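Cell division control protein 4 (Saccharomyces cerevisiae, PDB 3V7D) recognises phosphorylated target proteins, such as the CDK inhibitor SIC1, as the substrate-binding F-box and WD-repeat subunit of an SCF ubiquitin ligase. Local coordinates at residues W437-N440 against T445-A448; T126-Q129 against Y134-T137; I405-S410 against F414-L419. The protein carries 1 engineered substitution. All coordinates share one frame; numbering follows the deposited sequence.

Interaction 1. Residues W437-N440 against T445-A448; sequences WSVN and TLVA
Val439 lies beside Ala448 as an antiparallel non-hydrogen-bonded pair, and its side chain carries the apolar part of this hairpin contact. Val439 CB stands 4.0 Å from Val447 O and only borders the opposite backbone. From there the branches part: chi1 of 77° sets CG1 between the backbone N and the carbonyl carbon, which puts CG2 anti to the N and sends it across the hairpin to make the cross-strand contacts. Val439 CG2 rests 3.4 Å from the same Val447 O. Its closest carbon partner is Leu446 CD1, at 3.5 Å from Val439 CG2, the two side chains meeting at a slant. Val439 CG2 also comes within 4.1 Å of Ala448 CB, a single methyl that fits beside the branched neighbour. Beta-branched valine suits this buried strand position because it offers two methyls without a flexible chain.

The adjoining pair, Asn440 with Val447, is held by two backbone hydrogen bonds. The bond from Val447 N to Asn440 O, 2.8 Å long, is almost straight (172°); Asn440 N returns a bond to Val447 O. On the sheet face opposite Val439, Val447 CG2 packs against Asn440 CB, so the asparagine meets the valine through its aliphatic carbon. Ala448 CA turns its hydrogen to Ser438 O, 3.1 Å away, in a CA-H...O contact. Just beyond, Trp437 and Ser438 both face Ala449, a classic beta bulge, and Trp437 packs on a polar side chain of the bound peptide.

The hairpin belongs to the blade that strand 113-118 completes. Strand 455-462 is hydrogen-bonded along the other edge of 445-448, Phe414 of strand 413-418 packs on the Val439 face, and Leu128 and Phe130 of strand 125-131 meet the face of Asn440.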
loop_
_atom_site.group_PDB
_atom_site.type_symbol
_atom_site.label_atom_id
_atom_site.label_comp_id
_atom_site.label_asym_id
_atom_site.label_seq_id
_atom_site.Cartn_x
_atom_site.Cartn_y
_atom_site.Cartn_z
ATOM N N TRP B 437 0.903 -5.556 -23.177
ATOM C CA TRP B 437 2.336 -5.308 -23.093
ATOM C C TRP B 437 2.742 -4.741 -21.739
ATOM O O TRP B 437 3.789 -5.086 -21.201
ATOM C CB TRP B 437 2.799 -4.385 -24.224
ATOM C CG TRP B 437 2.573 -4.967 -25.589
ATOM C CD1 TRP B 437 1.835 -4.425 -26.603
ATOM C CD2 TRP B 437 3.073 -6.218 -26.081
ATOM N NE1 TRP B 437 1.855 -5.256 -27.697
ATOM C CE2 TRP B 437 2.604 -6.364 -27.401
ATOM C CE3 TRP B 437 3.874 -7.226 -25.534
ATOM C CZ2 TRP B 437 2.911 -7.475 -28.182
ATOM C CZ3 TRP B 437 4.176 -8.330 -26.311
ATOM C CH2 TRP B 437 3.696 -8.445 -27.621
ATOM N N SER B 438 1.907 -3.873 -21.184
ATOM C CA SER B 438 2.233 -3.244 -19.917
ATOM C C SER B 438 0.969 -2.794 -19.203
ATOM O O SER B 438 0.065 -2.241 -19.824
ATOM C CB SER B 438 3.168 -2.055 -20.141
ATOM O OG SER B 438 3.616 -1.530 -18.906
ATOM N N VAL B 439 0.906 -3.047 -17.901
ATOM C CA VAL B 439 -0.234 -2.631 -17.102
ATOM C C VAL B 439 0.236 -1.924 -15.827
ATOM O O VAL B 439 1.256 -2.280 -15.237
ATOM C CB VAL B 439 -1.185 -3.823 -16.777
ATOM C CG1 VAL B 439 -0.613 -4.708 -15.674
ATOM C CG2 VAL B 439 -2.545 -3.313 -16.372
ATOM N N ASN B 440 -0.508 -0.903 -15.425
ATOM C CA ASN B 440 -0.157 -0.094 -14.265
ATOM C C ASN B 440 -1.439 0.531 -13.742
ATOM O O ASN B 440 -2.295 0.949 -14.525
ATOM C CB ASN B 440 0.842 0.996 -14.674
ATOM C CG ASN B 440 1.521 1.665 -13.479
ATOM O OD1 ASN B 440 0.870 2.049 -12.509
ATOM N ND2 ASN B 440 2.846 1.808 -13.554
ATOM N N THR B 445 -7.622 4.762 -11.425
ATOM C CA THR B 445 -7.176 4.699 -12.810
ATOM C C THR B 445 -6.308 3.483 -13.091
ATOM O O THR B 445 -5.312 3.241 -12.406
ATOM C CB THR B 445 -6.400 5.967 -13.211
ATOM O OG1 THR B 445 -7.195 7.126 -12.924
ATOM C CG2 THR B 445 -6.060 5.938 -14.698
ATOM N N LEU B 446 -6.699 2.729 -14.112
ATOM C CA LEU B 446 -5.942 1.574 -14.574
ATOM C C LEU B 446 -5.557 1.805 -16.037
ATOM O O LEU B 446 -6.412 2.123 -16.867
ATOM C CB LEU B 446 -6.791 0.309 -14.415
ATOM C CG LEU B 446 -6.460 -0.978 -15.182
ATOM C CD1 LEU B 446 -5.113 -1.522 -14.792
ATOM C CD2 LEU B 446 -7.534 -2.035 -14.936
ATOM N N VAL B 447 -4.272 1.681 -16.353
ATOM C CA VAL B 447 -3.831 1.858 -17.736
ATOM C C VAL B 447 -3.130 0.620 -18.282
ATOM O O VAL B 447 -2.419 -0.078 -17.555
ATOM C CB VAL B 447 -2.925 3.102 -17.923
ATOM C CG1 VAL B 447 -3.650 4.364 -17.472
ATOM C CG2 VAL B 447 -1.598 2.941 -17.182
ATOM N N ALA B 448 -3.333 0.353 -19.568
ATOM C CA ALA B 448 -2.689 -0.785 -20.216
ATOM C C ALA B 448 -2.311 -0.504 -21.666
ATOM O O ALA B 448 -3.124 -0.016 -22.456
ATOM C CB ALA B 448 -3.566 -2.029 -20.126
#

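Interaction 2. Residues T126-Q129 against Y134-T137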
loop_
_atom_site.group_PDB
_atom_site.type_symbol
_atom_site.label_atom_id
_atom_site.label_comp_id
_atom_site.label_asym_id
_atom_site.label_seq_id
_atom_site.Cartn_x
_atom_site.Cartn_y
_atom_site.Cartn_z
ATOM N N THR B 126 7.218 -1.359 -25.404
ATOM C CA THR B 126 8.318 -1.944 -24.640
ATOM C C THR B 126 8.378 -1.473 -23.194
ATOM O O THR B 126 8.936 -2.153 -22.339
ATOM C CB THR B 126 9.676 -1.643 -25.295
ATOM O OG1 THR B 126 9.896 -0.225 -25.302
ATOM C CG2 THR B 126 9.703 -2.172 -26.720
ATOM N N CYS B 127 7.820 -0.302 -22.923
ATOM C CA CYS B 127 7.877 0.249 -21.577
ATOM C C CYS B 127 6.787 1.280 -21.337
ATOM O O CYS B 127 6.328 1.950 -22.263
ATOM C CB CYS B 127 9.260 0.840 -21.284
ATOM S SG CYS B 127 9.907 1.945 -22.568
ATOM N N LEU B 128 6.373 1.384 -20.080
ATOM C CA LEU B 128 5.308 2.292 -19.682
ATOM C C LEU B 128 5.577 2.837 -18.289
ATOM O O LEU B 128 5.952 2.094 -17.383
ATOM C CB LEU B 128 3.953 1.577 -19.710
ATOM C CG LEU B 128 2.687 2.398 -19.432
ATOM C CD1 LEU B 128 1.510 1.843 -20.219
ATOM C CD2 LEU B 128 2.345 2.432 -17.946
ATOM N N GLN B 129 5.384 4.142 -18.136
ATOM C CA GLN B 129 5.402 4.785 -16.832
ATOM C C GLN B 129 4.043 5.422 -16.607
ATOM O O GLN B 129 3.421 5.918 -17.547
ATOM C CB GLN B 129 6.487 5.860 -16.769
ATOM C CG GLN B 129 7.904 5.328 -16.679
ATOM C CD GLN B 129 8.225 4.758 -15.310
ATOM O OE1 GLN B 129 8.675 5.478 -14.416
ATOM N NE2 GLN B 129 7.993 3.459 -15.138
ATOM N N TYR B 134 0.443 11.616 -15.816
ATOM C CA TYR B 134 0.993 11.305 -17.128
ATOM C C TYR B 134 1.017 9.803 -17.346
ATOM O O TYR B 134 1.330 9.037 -16.433
ATOM C CB TYR B 134 2.425 11.812 -17.267
ATOM C CG TYR B 134 2.594 13.308 -17.318
ATOM C CD1 TYR B 134 1.953 14.069 -18.288
ATOM C CD2 TYR B 134 3.438 13.957 -16.425
ATOM C CE1 TYR B 134 2.123 15.442 -18.346
ATOM C CE2 TYR B 134 3.616 15.325 -16.472
ATOM C CZ TYR B 134 2.958 16.064 -17.434
ATOM O OH TYR B 134 3.139 17.429 -17.478
ATOM N N VAL B 135 0.688 9.383 -18.561
ATOM C CA VAL B 135 0.992 8.029 -18.993
ATOM C C VAL B 135 2.025 8.162 -20.093
ATOM O O VAL B 135 1.838 8.925 -21.044
ATOM C CB VAL B 135 -0.237 7.273 -19.525
ATOM C CG1 VAL B 135 0.131 5.817 -19.811
ATOM C CG2 VAL B 135 -1.377 7.344 -18.527
ATOM N N ILE B 136 3.129 7.440 -19.947
ATOM C CA ILE B 136 4.250 7.578 -20.865
ATOM C C ILE B 136 4.671 6.212 -21.385
ATOM O O ILE B 136 4.902 5.288 -20.605
ATOM C CB ILE B 136 5.440 8.271 -20.177
ATOM C CG1 ILE B 136 4.980 9.562 -19.495
ATOM C CG2 ILE B 136 6.545 8.562 -21.179
ATOM C CD1 ILE B 136 5.981 10.135 -18.526
ATOM N N THR B 137 4.760 6.084 -22.706
ATOM C CA THR B 137 5.083 4.806 -23.329
ATOM C C THR B 137 6.237 4.921 -24.315
ATOM O O THR B 137 6.415 5.950 -24.968
ATOM C CB THR B 137 3.874 4.226 -24.089
ATOM O OG1 THR B 137 3.352 5.222 -24.974
ATOM C CG2 THR B 137 2.782 3.783 -23.119
#
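Leu128 and Thr137 run alongside each other from the same face of the sheet, at a non-hydrogen-bonded pair of the antiparallel hairpin that opens the first WD repeat of the beta-propeller. In the leucine, chi1 of -175° carries CG out alongside the threonine, and Leu128 CD1 ends 3.7 Å from Thr137 CG2. The threonine suits its place by being two-faced: its methyl lies against the leucine, while OG1 is hydrogen-bonded to His120. Leu128 CD1 also approaches Val135 CG1, at 4.2 Å, so three aliphatic groups share one face of the sheet.

On the other face Gln129 and Ile136 form the hydrogen-bonded pair, with Ile136 N giving a bond to Gln129 O at 2.9 Å. On this face the isoleucine offers its branched carbons to Tyr170 and Ile144, whereas the glutamine chain bends at chi2 (-74°) and swings its amide away from the opposing strand. There OE1 accepts the backbone NH of Tyr170 in the next blade, joining the two blades by a polar bond. The same bend lets Gln129 NE2 turn back on its own strand in a weak hydrogen bond, 3.3 Å from Leu128 O.

Interaction 3. Residues I405-S410 against F414-L419; sequences ILVSGS and FNIYNL
Strands 405-410 and 414-418 run antiparallel, at 164° and 4.7 Å between their axes, and the pairs Leu406 with Tyr417 and Ser408 with Asn415 each exchange two backbone hydrogen bonds. The shortest of the four, Tyr417 N to Leu406 O at 2.7 Å, is also nearly straight.

On the face of these pairs, Leu406 and Tyr417 extend alongside one another, and Leu406 CD2 approaches Tyr417 CD1 at 3.6 Å. The next ring atom along, Tyr417 CE1, meets the serine: Ser408 OG lies at the ring edge, in its plane, 3.2 Å away. The small serine side chain fits beside the bulky ring, and with OG set between the backbone N and the carbonyl carbon (chi1 53°) the hydroxyl is hydrogen-bonded to His390 NE2. Leu419, past the strand end, folds back so that its CD2 rests 3.7 Å from Leu406 CB. Were Tyr417 replaced by an alanine, a gap would be likely to open beside Leu406 CD2, and Ser408 OG to lose the ring edge that closes in on it.

The other face is mainly apolar where the strands meet. Val407 divides its methyls: CG1 reaches Phe414 CZ at 3.7 Å, the two side chains crossing, while CG2 lies 4.0 Å from Ile416 CG1. Val407 and Phe414 then pack on Val439 of the following blade, and Trp105 of helix 87-106 covers Val407 too.

The arrangement is that of the two central strands of a WD40 blade. Ser408, bonded to His390, probably corresponds to the Ser/Thr of the Asp-His-Ser/Thr-Trp network common in WD40 blades, with Tyr417-Asn418 apparently in place of the signature Trp-Asp.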
loop_
_atom_site.group_PDB
_atom_site.type_symbol
_atom_site.label_atom_id
_atom_site.label_comp_id
_atom_site.label_asym_id
_atom_site.label_seq_id
_atom_site.Cartn_x
_atom_site.Cartn_y
_atom_site.Cartn_z
ATOM N N ILE B 405 -5.396 -5.398 -4.842
ATOM C CA ILE B 405 -5.717 -5.759 -6.216
ATOM C C ILE B 405 -4.509 -6.296 -6.978
ATOM O O ILE B 405 -3.410 -5.758 -6.869
ATOM C CB ILE B 405 -6.277 -4.534 -6.985
ATOM C CG1 ILE B 405 -7.673 -4.167 -6.476
ATOM C CG2 ILE B 405 -6.338 -4.804 -8.482
ATOM C CD1 ILE B 405 -8.756 -5.113 -6.956
ATOM N N LEU B 406 -4.725 -7.364 -7.743
ATOM C CA LEU B 406 -3.765 -7.821 -8.740
ATOM C C LEU B 406 -4.388 -7.705 -10.133
ATOM O O LEU B 406 -5.511 -8.159 -10.358
ATOM C CB LEU B 406 -3.357 -9.272 -8.477
ATOM C CG LEU B 406 -2.588 -10.009 -9.583
ATOM C CD1 LEU B 406 -1.190 -9.439 -9.753
ATOM C CD2 LEU B 406 -2.528 -11.529 -9.335
ATOM N N VAL B 407 -3.665 -7.081 -11.057
ATOM C CA VAL B 407 -4.068 -7.063 -12.456
ATOM C C VAL B 407 -2.948 -7.702 -13.268
ATOM O O VAL B 407 -1.801 -7.292 -13.154
ATOM C CB VAL B 407 -4.317 -5.630 -12.972
ATOM C CG1 VAL B 407 -4.689 -5.659 -14.448
ATOM C CG2 VAL B 407 -5.409 -4.948 -12.168
ATOM N N SER B 408 -3.271 -8.710 -14.072
ATOM C CA SER B 408 -2.242 -9.421 -14.836
ATOM C C SER B 408 -2.602 -9.542 -16.313
ATOM O O SER B 408 -3.776 -9.529 -16.683
ATOM C CB SER B 408 -1.991 -10.808 -14.240
ATOM O OG SER B 408 -3.203 -11.536 -14.106
ATOM N N GLY B 409 -1.585 -9.659 -17.156
ATOM C CA GLY B 409 -1.807 -9.727 -18.585
ATOM C C GLY B 409 -0.950 -10.751 -19.305
ATOM O O GLY B 409 0.201 -11.014 -18.935
ATOM N N SER B 410 -1.529 -11.334 -20.344
ATOM C CA SER B 410 -0.807 -12.236 -21.233
ATOM C C SER B 410 -1.610 -12.332 -22.518
ATOM O O SER B 410 -2.641 -11.673 -22.653
ATOM C CB SER B 410 -0.657 -13.619 -20.608
ATOM O OG SER B 410 -1.911 -14.267 -20.493
ATOM N N PHE B 414 -6.578 -10.637 -19.806
ATOM C CA PHE B 414 -6.409 -9.473 -18.956
ATOM C C PHE B 414 -7.301 -9.704 -17.743
ATOM O O PHE B 414 -8.527 -9.674 -17.851
ATOM C CB PHE B 414 -6.817 -8.211 -19.717
ATOM C CG PHE B 414 -6.621 -6.932 -18.946
ATOM C CD1 PHE B 414 -5.368 -6.349 -18.848
ATOM C CD2 PHE B 414 -7.699 -6.297 -18.346
ATOM C CE1 PHE B 414 -5.186 -5.166 -18.150
ATOM C CE2 PHE B 414 -7.527 -5.113 -17.643
ATOM C CZ PHE B 414 -6.267 -4.545 -17.547
ATOM N N ASN B 415 -6.679 -9.966 -16.596
ATOM C CA ASN B 415 -7.408 -10.372 -15.397
ATOM C C ASN B 415 -7.246 -9.422 -14.208
ATOM O O ASN B 415 -6.164 -8.899 -13.955
ATOM C CB ASN B 415 -6.985 -11.782 -14.976
ATOM C CG ASN B 415 -7.247 -12.814 -16.056
ATOM O OD1 ASN B 415 -8.343 -12.887 -16.607
ATOM N ND2 ASN B 415 -6.233 -13.613 -16.371
ATOM N N ILE B 416 -8.336 -9.223 -13.476
ATOM C CA ILE B 416 -8.323 -8.418 -12.265
ATOM C C ILE B 416 -8.728 -9.312 -11.096
ATOM O O ILE B 416 -9.825 -9.884 -11.094
ATOM C CB ILE B 416 -9.291 -7.218 -12.386
ATOM C CG1 ILE B 416 -8.916 -6.354 -13.592
ATOM C CG2 ILE B 416 -9.290 -6.380 -11.108
ATOM C CD1 ILE B 416 -9.831 -5.167 -13.808
ATOM N N TYR B 417 -7.839 -9.452 -10.114
ATOM C CA TYR B 417 -8.109 -10.317 -8.962
ATOM C C TYR B 417 -8.287 -9.549 -7.649
ATOM O O TYR B 417 -7.529 -8.630 -7.343
ATOM C CB TYR B 417 -6.987 -11.337 -8.766
ATOM C CG TYR B 417 -6.661 -12.204 -9.960
ATOM C CD1 TYR B 417 -5.721 -11.798 -10.905
ATOM C CD2 TYR B 417 -7.263 -13.445 -10.126
ATOM C CE1 TYR B 417 -5.405 -12.597 -11.991
ATOM C CE2 TYR B 417 -6.955 -14.250 -11.210
ATOM C CZ TYR B 417 -6.027 -13.824 -12.138
ATOM O OH TYR B 417 -5.722 -14.630 -13.213
ATOM N N ASN B 418 -9.291 -9.952 -6.876
ATOM C CA ASN B 418 -9.466 -9.494 -5.502
ATOM C C ASN B 418 -8.534 -10.291 -4.597
ATOM O O ASN B 418 -8.753 -11.481 -4.376
ATOM C CB ASN B 418 -10.922 -9.714 -5.079
ATOM C CG ASN B 418 -11.225 -9.222 -3.666
ATOM O OD1 ASN B 418 -10.354 -9.180 -2.792
ATOM N ND2 ASN B 418 -12.481 -8.865 -3.437
ATOM N N LEU B 419 -7.503 -9.639 -4.066
ATOM C CA LEU B 419 -6.516 -10.338 -3.245
ATOM C C LEU B 419 -7.014 -10.677 -1.838
ATOM O O LEU B 419 -6.425 -11.517 -1.160
ATOM C CB LEU B 419 -5.204 -9.553 -3.172
ATOM C CG LEU B 419 -4.442 -9.422 -4.493
ATOM C CD1 LEU B 419 -3.081 -8.784 -4.261
ATOM C CD2 LEU B 419 -4.297 -10.780 -5.178
#

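All three contacts are antiparallel hairpins of one propeller, in three successive blades around the ring. Interaction 1 is the middle member: it touches interaction 3 through Val439 and Leu446 against Val407, Phe414 and Ile416, and interaction 2 through Ser438, Asn440 and Val447 against Leu128 and Val135. Interactions 2 and 3 do not meet; their nearest atoms are about 10 Å apart. Interactions 1 and 3 are buried, interaction 2 only partly. Interaction 3, the longest, buries about twice the area of either other and adds aromatic rings, whereas 126-129 with 134-137 relies more on mixed aliphatic and polar side chains. In interactions 1 and 2 a classic beta bulge flanks the pairing.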